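Local atomic coordinates of Sn-glycerol-3-phosphate ABC transporter substrate-binding protein UspB (Mycobacterium tuberculosis, PDB entry 4MFI), a protein that binds glycerophosphocholine and probably delivers it to an ABC transporter for uptake into the cell. Residues S44-S49 against V97-D102; I57-D62 against N332-A337. All coordinates share one frame; numbering follows the deposited sequence.

Two contacts in the same lobe show how a loop and the helix it leads into are tied to different parts of the fold. Their segments alternate along the chain: 44-49, 57-62, 97-102, 332-337. Interaction 1 sets the loop that follows strand 39-43 against strand 97-101 of the mixed sheet. That loop runs straight into helix 50-63, whose later turns meet the start of helix 333-343 in interaction 2. The contact centres lie about 16 Å apart, the nearest atoms about 8 Å. All three touching residues of interaction 1 are buried, its centre about 12 Å from that of the chain; interaction 2, at about 23 Å, joins helices outside the sheet.

Interaction 1: S44-S49 against V97-D102; sequences SHPGQS and VVLLDD
Leu99 reaches from strand 97-101 toward Ser44 and Pro46, and a single methyl, CD2, makes the contact. Following the side chain outward, CB lies 4.9 Å from Ser44 N, too far to count as packed against it. CG stays 4.8 Å from Ser44 OG and serves mainly as the branch point. From there CD2 runs into the loop and meets two groups that lie next to each other on its loop-facing side, Ser44 OG at 3.6 Å and the proline ring, with Pro46 CD at 3.7 Å and Pro46 CG at 3.9 Å. The other methyl, Leu99 CD1, stays 5.3 Å from Pro46 CG. The first torsion (chi1 -175°) carries CG off the strand, opposite the backbone N, and the second leaves CD2 anti to CA, which makes this methyl lead while CD1 turns aside.

The contact is therefore a methyl against a proline edge and a hydroxyl, an apolar meeting with one polar neighbour. It also covers Ser44 N, a buried backbone group with no hydrogen-bond partner in the model. The loop receiving the methyl is fixed by bonds of its own. Ser49 OG donates to Pro46 O at 2.7 Å, approaching 33° off the carbonyl plane, while Ser49 N bonds back to His45 O. Together they fold residues 45-49 into a compact turn.

Around this pairing, strand 97-101 lies between strand 39-43, parallel to it, and strand 307-310, antiparallel; Leu99 also packs on Ala307 and Leu309. Tyr78, at the start of helix 78-88, touches Ser44, Pro46 and Leu99 alike. The loop is the beta-alpha connection between strand 39-43 and helix 50-63, packed on the neighbouring parallel strand 97-101 in an alpha/beta lobe of the periplasmic-binding-protein kind.

Interaction 2: I57-D62 against N332-A337; sequences IGRFQD and NPTNTA
Arg59, within helix 50-63, and Asn335, in the first turn of helix 333-343, face each other with their CA atoms 8.9 Å apart, a gap bridged mainly by the long arginine side chain. Its chain is extended from CG to NE (chi3 179°) and runs alongside the asparagine side chain, the two pointing opposite ways. NH1 then donates to Asn335 OD1 at 3.0 Å, with an N-H...O angle of 157°, coming in nearly in line with the C=O bond. The oxygen sits at the edge of the guanidinium, near its plane, although the amide itself is turned 48° from that plane. Arg59 CD also lies against Asn335 OD1, at 3.5 Å, and Thr334 CG2 stands obliquely near Arg59 NH1 at 4.0 Å.

Both ends of this bond are held from elsewhere. Arg59 NE forms a salt bridge with Glu55, one turn earlier on its own helix, and the guanidinium makes a cation-pi contact with Tyr338. Asn335 ND2 donates to Phe329 O, so the amide oxygen is presented to the arginine. The backbone N of Asn335 is taken by Asn332 OD1 at 2.8 Å.

That last bond is a classic asparagine N-cap, followed by Pro333 in the first turn. Helix 50-63 is the crossover helix of a beta-alpha-beta unit joining parallel strands 39-43 and 69-73, an arrangement characteristic of the alpha/beta lobes of periplasmic-binding-protein folds.

Interaction 1: S44-S49 against V97-D102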
ATOM      1  N   SER A  44     -15.627  -1.525   0.593  1.00 10.88           N
ATOM      2  CA  SER A  44     -15.601  -2.186  -0.707  1.00 12.17           C
ATOM      3  C   SER A  44     -15.293  -3.672  -0.544  1.00 11.17           C
ATOM      4  O   SER A  44     -15.166  -4.399  -1.529  1.00 12.59           O
ATOM      5  CB  SER A  44     -14.552  -1.539  -1.608  1.00 14.42           C
ATOM      6  OG  SER A  44     -13.295  -1.510  -0.955  1.00 16.00           O
ATOM      7  N   HIS A  45     -15.184  -4.116   0.706  1.00 11.98           N
ATOM      8  CA  HIS A  45     -14.861  -5.509   1.010  1.00 12.08           C
ATOM      9  C   HIS A  45     -13.575  -5.951   0.311  1.00 11.82           C
ATOM     10  O   HIS A  45     -13.584  -6.930  -0.441  1.00 13.48           O
ATOM     11  CB  HIS A  45     -16.008  -6.447   0.600  1.00 14.15           C
ATOM     12  CG  HIS A  45     -17.376  -5.926   0.925  1.00 14.68           C
ATOM     13  ND1 HIS A  45     -17.744  -5.529   2.193  1.00 17.28           N
ATOM     14  CD2 HIS A  45     -18.469  -5.750   0.145  1.00 16.31           C
ATOM     15  CE1 HIS A  45     -19.002  -5.123   2.178  1.00 17.61           C
ATOM     16  NE2 HIS A  45     -19.467  -5.251   0.948  1.00 19.13           N
ATOM     17  N   PRO A  46     -12.465  -5.241   0.558  1.00 11.96           N
ATOM     18  CA  PRO A  46     -11.234  -5.532  -0.187  1.00 12.20           C
ATOM     19  C   PRO A  46     -10.748  -6.957   0.054  1.00 13.90           C
ATOM     20  O   PRO A  46     -10.853  -7.471   1.172  1.00 14.01           O
ATOM     21  CB  PRO A  46     -10.235  -4.516   0.374  1.00 13.29           C
ATOM     22  CG  PRO A  46     -10.738  -4.225   1.760  1.00 12.15           C
ATOM     23  CD  PRO A  46     -12.242  -4.250   1.628  1.00 11.75           C
ATOM     24  N   GLY A  47     -10.235  -7.598  -0.989  1.00 16.24           N
ATOM     25  CA  GLY A  47      -9.829  -8.985  -0.877  1.00 17.09           C
ATOM     26  C   GLY A  47     -11.005  -9.919  -0.662  1.00 17.75           C
ATOM     27  O   GLY A  47     -10.857 -10.966  -0.029  1.00 20.07           O
ATOM     28  N   GLN A  48     -12.171  -9.531  -1.183  1.00 17.34           N
ATOM     29  CA  GLN A  48     -13.405 -10.322  -1.084  1.00 18.79           C
ATOM     30  C   GLN A  48     -13.720 -10.687   0.360  1.00 17.78           C
ATOM     31  O   GLN A  48     -13.959 -11.857   0.683  1.00 18.82           O
ATOM     32  CB  GLN A  48     -13.311 -11.591  -1.927  1.00 24.12           C
ATOM     33  CG  GLN A  48     -13.059 -11.341  -3.397  1.00 31.32           C
ATOM     34  CD  GLN A  48     -13.297 -12.585  -4.224  1.00 40.87           C
ATOM     35  OE1 GLN A  48     -14.286 -13.291  -4.026  1.00 45.71           O
ATOM     36  NE2 GLN A  48     -12.385 -12.869  -5.147  1.00 44.72           N
ATOM     37  N   SER A  49     -13.742  -9.670   1.213  1.00 15.45           N
ATOM     38  CA  SER A  49     -13.697  -9.872   2.656  1.00 13.83           C
ATOM     39  C   SER A  49     -15.014  -9.651   3.379  1.00 13.67           C
ATOM     40  O   SER A  49     -15.013  -9.483   4.595  1.00 14.50           O
ATOM     41  CB  SER A  49     -12.642  -8.951   3.267  1.00 12.99           C
ATOM     42  OG  SER A  49     -12.901  -7.595   2.931  1.00 13.30           O
ATOM     43  N   VAL A  97     -18.347   5.226   9.396  1.00  8.90           N
ATOM     44  CA  VAL A  97     -17.005   4.677   9.208  1.00  7.79           C
ATOM     45  C   VAL A  97     -16.847   4.423   7.721  1.00  8.71           C
ATOM     46  O   VAL A  97     -17.693   3.768   7.109  1.00  9.37           O
ATOM     47  CB  VAL A  97     -16.820   3.355   9.991  1.00  8.00           C
ATOM     48  CG1 VAL A  97     -15.452   2.743   9.702  1.00  9.58           C
ATOM     49  CG2 VAL A  97     -16.998   3.592  11.487  1.00  9.69           C
ATOM     50  N   VAL A  98     -15.789   4.963   7.128  1.00  7.45           N
ATOM     51  CA  VAL A  98     -15.594   4.835   5.686  1.00  7.95           C
ATOM     52  C   VAL A  98     -14.178   4.378   5.340  1.00  6.97           C
ATOM     53  O   VAL A  98     -13.193   4.842   5.927  1.00  7.34           O
ATOM     54  CB  VAL A  98     -15.970   6.145   4.926  1.00  8.34           C
ATOM     55  CG1 VAL A  98     -15.089   7.317   5.370  1.00  8.47           C
ATOM     56  CG2 VAL A  98     -15.899   5.944   3.421  1.00 10.06           C
ATOM     57  N   LEU A  99     -14.087   3.448   4.393  1.00  7.74           N
ATOM     58  CA  LEU A  99     -12.812   2.898   3.950  1.00  8.23           C
ATOM     59  C   LEU A  99     -12.193   3.775   2.853  1.00  7.32           C
ATOM     60  O   LEU A  99     -12.733   3.877   1.746  1.00  9.48           O
ATOM     61  CB  LEU A  99     -13.030   1.479   3.428  1.00 10.18           C
ATOM     62  CG  LEU A  99     -11.798   0.677   3.011  1.00 10.55           C
ATOM     63  CD1 LEU A  99     -10.888   0.462   4.215  1.00 11.57           C
ATOM     64  CD2 LEU A  99     -12.207  -0.660   2.417  1.00 14.76           C
ATOM     65  N   LEU A 100     -11.066   4.412   3.164  1.00  7.05           N
ATOM     66  CA  LEU A 100     -10.407   5.335   2.232  1.00  6.40           C
ATOM     67  C   LEU A 100      -8.981   4.880   1.947  1.00  6.66           C
ATOM     68  O   LEU A 100      -8.239   4.534   2.877  1.00  7.31           O
ATOM     69  CB  LEU A 100     -10.397   6.751   2.811  1.00  7.19           C
ATOM     70  CG  LEU A 100     -11.773   7.379   3.044  1.00  7.84           C
ATOM     71  CD1 LEU A 100     -11.637   8.746   3.703  1.00  9.55           C
ATOM     72  CD2 LEU A 100     -12.532   7.496   1.724  1.00  9.06           C
ATOM     73  N   ASP A 101      -8.590   4.879   0.672  1.00  5.79           N
ATOM     74  CA  ASP A 101      -7.258   4.376   0.327  1.00  5.51           C
ATOM     75  C   ASP A 101      -6.138   5.386   0.568  1.00  5.73           C
ATOM     76  O   ASP A 101      -6.369   6.491   1.084  1.00  6.31           O
ATOM     77  CB  ASP A 101      -7.188   3.719  -1.073  1.00  6.54           C
ATOM     78  CG  ASP A 101      -7.114   4.714  -2.231  1.00  7.44           C
ATOM     79  OD1 ASP A 101      -6.948   5.930  -2.034  1.00  7.82           O
ATOM     80  OD2 ASP A 101      -7.187   4.251  -3.386  1.00 10.67           O
ATOM     81  N   ASP A 102      -4.930   4.992   0.186  1.00  5.79           N
ATOM     82  CA  ASP A 102      -3.727   5.783   0.434  1.00  5.03           C
ATOM     83  C   ASP A 102      -3.694   7.149  -0.251  1.00  4.64           C
ATOM     84  O   ASP A 102      -2.914   8.010   0.147  1.00  5.81           O
ATOM     85  CB  ASP A 102      -2.457   4.971   0.108  1.00  5.67           C
ATOM     86  CG  ASP A 102      -2.398   4.462  -1.333  1.00  7.38           C
ATOM     87  OD1 ASP A 102      -3.435   4.405  -2.024  1.00  8.79           O
ATOM     88  OD2 ASP A 102      -1.289   4.077  -1.771  1.00  7.67           O
TER

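Interaction 2: I57-D62 against N332-A337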
ATOM      1  N   ILE A  57     -17.984  -7.674  12.731  1.00 10.67           N
ATOM      2  CA  ILE A  57     -19.160  -6.947  13.207  1.00 12.32           C
ATOM      3  C   ILE A  57     -19.882  -7.738  14.301  1.00 13.27           C
ATOM      4  O   ILE A  57     -20.324  -7.170  15.304  1.00 12.12           O
ATOM      5  CB  ILE A  57     -20.121  -6.614  12.039  1.00 12.19           C
ATOM      6  CG1 ILE A  57     -19.545  -5.475  11.190  1.00 13.66           C
ATOM      7  CG2 ILE A  57     -21.506  -6.229  12.557  1.00 13.39           C
ATOM      8  CD1 ILE A  57     -20.282  -5.260   9.883  1.00 12.99           C
ATOM      9  N   GLY A  58     -19.974  -9.053  14.116  1.00 13.09           N
ATOM     10  CA  GLY A  58     -20.593  -9.914  15.109  1.00 13.32           C
ATOM     11  C   GLY A  58     -19.830  -9.864  16.419  1.00 12.34           C
ATOM     12  O   GLY A  58     -20.432  -9.782  17.498  1.00 14.38           O
ATOM     13  N   ARG A  59     -18.503  -9.917  16.330  1.00 12.21           N
ATOM     14  CA  ARG A  59     -17.661  -9.823  17.521  1.00 11.09           C
ATOM     15  C   ARG A  59     -17.856  -8.474  18.210  1.00 11.18           C
ATOM     16  O   ARG A  59     -17.924  -8.400  19.440  1.00 12.67           O
ATOM     17  CB  ARG A  59     -16.183 -10.021  17.163  1.00 11.65           C
ATOM     18  CG  ARG A  59     -15.856 -11.395  16.586  1.00 12.23           C
ATOM     19  CD  ARG A  59     -14.396 -11.483  16.150  1.00 11.74           C
ATOM     20  NE  ARG A  59     -14.085 -12.805  15.613  1.00 12.79           N
ATOM     21  CZ  ARG A  59     -12.855 -13.270  15.415  1.00 14.48           C
ATOM     22  NH1 ARG A  59     -11.800 -12.520  15.707  1.00 13.81           N
ATOM     23  NH2 ARG A  59     -12.682 -14.496  14.940  1.00 16.21           N
ATOM     24  N   PHE A  60     -17.956  -7.412  17.414  1.00 11.46           N
ATOM     25  CA  PHE A  60     -18.155  -6.074  17.959  1.00 10.89           C
ATOM     26  C   PHE A  60     -19.472  -5.976  18.718  1.00 11.48           C
ATOM     27  O   PHE A  60     -19.520  -5.471  19.847  1.00 12.47           O
ATOM     28  CB  PHE A  60     -18.106  -5.030  16.843  1.00  9.87           C
ATOM     29  CG  PHE A  60     -18.423  -3.642  17.304  1.00 10.31           C
ATOM     30  CD1 PHE A  60     -17.476  -2.894  17.985  1.00 10.05           C
ATOM     31  CD2 PHE A  60     -19.671  -3.083  17.058  1.00 11.71           C
ATOM     32  CE1 PHE A  60     -17.766  -1.609  18.409  1.00 10.28           C
ATOM     33  CE2 PHE A  60     -19.968  -1.795  17.475  1.00 12.05           C
ATOM     34  CZ  PHE A  60     -19.012  -1.057  18.157  1.00 12.29           C
ATOM     35  N   GLN A  61     -20.538  -6.470  18.099  1.00 12.35           N
ATOM     36  CA  GLN A  61     -21.862  -6.406  18.704  1.00 14.65           C
ATOM     37  C   GLN A  61     -21.963  -7.256  19.972  1.00 14.86           C
ATOM     38  O   GLN A  61     -22.752  -6.944  20.867  1.00 17.58           O
ATOM     39  CB  GLN A  61     -22.935  -6.774  17.679  1.00 14.99           C
ATOM     40  CG  GLN A  61     -23.031  -5.741  16.559  1.00 17.13           C
ATOM     41  CD  GLN A  61     -24.048  -6.082  15.489  1.00 19.73           C
ATOM     42  OE1 GLN A  61     -24.424  -5.226  14.690  1.00 19.01           O
ATOM     43  NE2 GLN A  61     -24.492  -7.334  15.461  1.00 23.17           N
ATOM     44  N   ASP A  62     -21.150  -8.309  20.063  1.00 14.77           N
ATOM     45  CA  ASP A  62     -21.065  -9.091  21.302  1.00 16.68           C
ATOM     46  C   ASP A  62     -20.437  -8.279  22.434  1.00 17.29           C
ATOM     47  O   ASP A  62     -20.865  -8.364  23.587  1.00 18.70           O
ATOM     48  CB  ASP A  62     -20.241 -10.367  21.098  1.00 19.03           C
ATOM     49  CG  ASP A  62     -20.982 -11.433  20.315  1.00 26.04           C
ATOM     50  OD1 ASP A  62     -20.309 -12.322  19.751  1.00 29.31           O
ATOM     51  OD2 ASP A  62     -22.231 -11.390  20.268  1.00 28.10           O
ATOM     52  N   ASN A 332      -8.134  -4.337  16.559  1.00  9.56           N
ATOM     53  CA  ASN A 332      -7.407  -4.771  17.749  1.00  8.75           C
ATOM     54  C   ASN A 332      -6.503  -5.971  17.396  1.00  9.53           C
ATOM     55  O   ASN A 332      -6.573  -6.480  16.272  1.00  9.57           O
ATOM     56  CB  ASN A 332      -8.354  -4.967  18.962  1.00 10.13           C
ATOM     57  CG  ASN A 332      -9.118  -6.295  18.957  1.00 10.85           C
ATOM     58  OD1 ASN A 332      -8.818  -7.217  18.204  1.00 11.62           O
ATOM     59  ND2 ASN A 332     -10.102  -6.396  19.851  1.00 13.84           N
ATOM     60  N   PRO A 333      -5.615  -6.392  18.313  1.00  9.80           N
ATOM     61  CA  PRO A 333      -4.646  -7.413  17.884  1.00 10.01           C
ATOM     62  C   PRO A 333      -5.267  -8.731  17.409  1.00 10.37           C
ATOM     63  O   PRO A 333      -4.863  -9.254  16.366  1.00 11.76           O
ATOM     64  CB  PRO A 333      -3.796  -7.625  19.136  1.00 10.52           C
ATOM     65  CG  PRO A 333      -3.846  -6.308  19.827  1.00 10.27           C
ATOM     66  CD  PRO A 333      -5.240  -5.797  19.607  1.00 10.42           C
ATOM     67  N   THR A 334      -6.238  -9.243  18.155  1.00 11.33           N
ATOM     68  CA  THR A 334      -6.959 -10.457  17.779  1.00 14.21           C
ATOM     69  C   THR A 334      -7.643 -10.301  16.423  1.00 12.59           C
ATOM     70  O   THR A 334      -7.578 -11.182  15.557  1.00 13.27           O
ATOM     71  CB  THR A 334      -8.049 -10.768  18.831  1.00 19.31           C
ATOM     72  OG1 THR A 334      -7.427 -11.084  20.082  1.00 25.96           O
ATOM     73  CG2 THR A 334      -8.908 -11.933  18.400  1.00 22.95           C
ATOM     74  N   ASN A 335      -8.297  -9.166  16.238  1.00 10.53           N
ATOM     75  CA  ASN A 335      -9.146  -8.991  15.073  1.00  9.83           C
ATOM     76  C   ASN A 335      -8.381  -8.672  13.800  1.00  9.35           C
ATOM     77  O   ASN A 335      -8.762  -9.120  12.718  1.00  9.65           O
ATOM     78  CB  ASN A 335     -10.231  -7.958  15.364  1.00 10.42           C
ATOM     79  CG  ASN A 335     -11.238  -8.467  16.360  1.00 10.92           C
ATOM     80  OD1 ASN A 335     -11.459  -9.676  16.462  1.00 12.03           O
ATOM     81  ND2 ASN A 335     -11.852  -7.559  17.110  1.00 12.05           N
ATOM     82  N   THR A 336      -7.297  -7.909  13.911  1.00  9.54           N
ATOM     83  CA  THR A 336      -6.475  -7.677  12.729  1.00  9.08           C
ATOM     84  C   THR A 336      -5.755  -8.966  12.311  1.00 10.05           C
ATOM     85  O   THR A 336      -5.572  -9.222  11.123  1.00 10.63           O
ATOM     86  CB  THR A 336      -5.484  -6.493  12.902  1.00  7.63           C
ATOM     87  OG1 THR A 336      -4.930  -6.153  11.624  1.00  7.82           O
ATOM     88  CG2 THR A 336      -4.353  -6.838  13.868  1.00  9.46           C
ATOM     89  N   ALA A 337      -5.376  -9.789  13.285  1.00 10.45           N
ATOM     90  CA  ALA A 337      -4.797 -11.094  12.978  1.00 10.81           C
ATOM     91  C   ALA A 337      -5.797 -11.941  12.200  1.00 11.15           C
ATOM     92  O   ALA A 337      -5.457 -12.529  11.169  1.00 11.68           O
ATOM     93  CB  ALA A 337      -4.367 -11.808  14.252  1.00 11.33           C
TER